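Local structure of TrwG protein (Bartonella grahamii, 4NHF) at residues Gln126-Ser129 with Ser130-Thr134. The protein is a VirB8-family membrane protein, present here as its soluble domain, that probably serves as a component of the Trw type IV secretion machinery. Sequence-based numbering, arbitrary orientation.
Sequences QLDS and SGATT
Asp128 OD1 takes two backbone N-H groups, Ser130 N at 2.7 Å and Ala132 N at 3.1 Å, and the donors come from opposite faces of the carboxylate plane. The Ser130 bond closes an Asx turn inside a type I beta turn from Asp128 to Gly131, part of the hairpin connection that leaves strand 117-127 on the way to strand 138-148 in the antiparallel sheet of this VirB8 domain. A chi1 of 67° sets CG of Asp128 between its own N and carbonyl carbon, turning OD1 back toward the N-H groups of Ser130 and Ala132; two bonds from opposite faces should restrict how far the carboxylate can swing. Gly131 N reaches Asp128 O (2.9 Å) from well above the carbonyl plane. Asp128 N then donates to Ala132 O at 2.8 Å, nearly in line with the C=O bond, and Gly131, at positive phi, forms the G1 bulge that follows the turn. Leu127 and Thr133 form a non-hydrogen-bonded antiparallel pair, flanked on the turn side by the Asp128-Ala132 bond and on the far side by the almost straight bond from Thr134 N to Gln126 O (175° at the hydrogen). Along its other edge strand 117-127 pairs with strand 102-112, where Leu127 and Arg102 share a backbone hydrogen bond. The methyls Leu127 CD2 and Thr133 CG2 touch at 3.8 Å on one face of the hairpin. On the other face Thr134 bridges two residues across from it, OG1 resting against Gln126 CG and CG2 lying 3.6 Å from Asp128 CB.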
loop_
_atom_site.group_PDB
_atom_site.type_symbol
_atom_site.label_atom_id
_atom_site.label_comp_id
_atom_site.label_asym_id
_atom_site.label_seq_id
_atom_site.Cartn_x
_atom_site.Cartn_y
_atom_site.Cartn_z
ATOM N N GLN A 126 -11.753 -15.069 -6.163
ATOM C CA GLN A 126 -11.602 -14.651 -7.553
ATOM C C GLN A 126 -12.904 -14.006 -7.997
ATOM O O GLN A 126 -13.995 -14.491 -7.649
ATOM C CB GLN A 126 -11.251 -15.819 -8.489
ATOM C CG GLN A 126 -10.892 -15.333 -9.894
ATOM C CD GLN A 126 -9.993 -16.287 -10.676
ATOM O OE1 GLN A 126 -8.983 -16.724 -10.170
ATOM N NE2 GLN A 126 -10.347 -16.583 -11.934
ATOM N N LEU A 127 -12.788 -12.911 -8.736
ATOM C CA LEU A 127 -13.968 -12.242 -9.326
ATOM C C LEU A 127 -13.830 -12.117 -10.829
ATOM O O LEU A 127 -12.718 -11.986 -11.326
ATOM C CB LEU A 127 -14.107 -10.829 -8.748
ATOM C CG LEU A 127 -14.109 -10.674 -7.232
ATOM C CD1 LEU A 127 -13.963 -9.195 -6.880
ATOM C CD2 LEU A 127 -15.364 -11.243 -6.637
ATOM N N ASP A 128 -14.946 -12.139 -11.563
ATOM C CA ASP A 128 -14.891 -12.064 -13.010
ATOM C C ASP A 128 -14.845 -10.585 -13.462
ATOM O O ASP A 128 -14.781 -9.659 -12.650
ATOM C CB ASP A 128 -16.065 -12.854 -13.679
ATOM C CG ASP A 128 -17.466 -12.239 -13.422
ATOM O OD1 ASP A 128 -17.582 -11.034 -13.133
ATOM O OD2 ASP A 128 -18.461 -12.980 -13.525
ATOM N N SER A 129 -14.949 -10.378 -14.770
ATOM C CA SER A 129 -14.833 -9.049 -15.343
ATOM C C SER A 129 -16.017 -8.166 -15.019
ATOM O O SER A 129 -15.913 -6.981 -15.230
ATOM C CB SER A 129 -14.657 -9.115 -16.823
ATOM O OG SER A 129 -15.845 -9.596 -17.434
ATOM N N SER A 130 -17.095 -8.735 -14.476
ATOM C CA SER A 130 -18.215 -7.972 -13.979
ATOM C C SER A 130 -18.244 -7.816 -12.459
ATOM O O SER A 130 -19.264 -7.435 -11.922
ATOM C CB SER A 130 -19.511 -8.625 -14.471
ATOM O OG SER A 130 -19.505 -8.801 -15.894
ATOM N N GLY A 131 -17.153 -8.155 -11.757
ATOM C CA GLY A 131 -17.111 -8.112 -10.283
ATOM C C GLY A 131 -17.895 -9.184 -9.523
ATOM O O GLY A 131 -17.989 -9.113 -8.287
ATOM N N ALA A 132 -18.417 -10.180 -10.250
ATOM C CA ALA A 132 -19.130 -11.314 -9.682
ATOM C C ALA A 132 -18.142 -12.391 -9.242
ATOM O O ALA A 132 -17.102 -12.569 -9.887
ATOM C CB ALA A 132 -20.089 -11.907 -10.726
ATOM N N THR A 133 -18.482 -13.132 -8.183
ATOM C CA THR A 133 -17.572 -14.135 -7.629
ATOM C C THR A 133 -17.561 -15.306 -8.582
ATOM O O THR A 133 -18.594 -15.655 -9.133
ATOM C CB THR A 133 -17.979 -14.606 -6.205
ATOM O OG1 THR A 133 -19.237 -15.266 -6.238
ATOM C CG2 THR A 133 -18.076 -13.435 -5.240
ATOM N N THR A 134 -16.389 -15.879 -8.819
ATOM C CA THR A 134 -16.268 -17.113 -9.594
ATOM C C THR A 134 -15.554 -18.043 -8.672
ATOM O O THR A 134 -14.361 -17.808 -8.362
ATOM C CB THR A 134 -15.351 -16.976 -10.822
ATOM O OG1 THR A 134 -14.010 -16.721 -10.386
ATOM C CG2 THR A 134 -15.761 -15.852 -11.656
#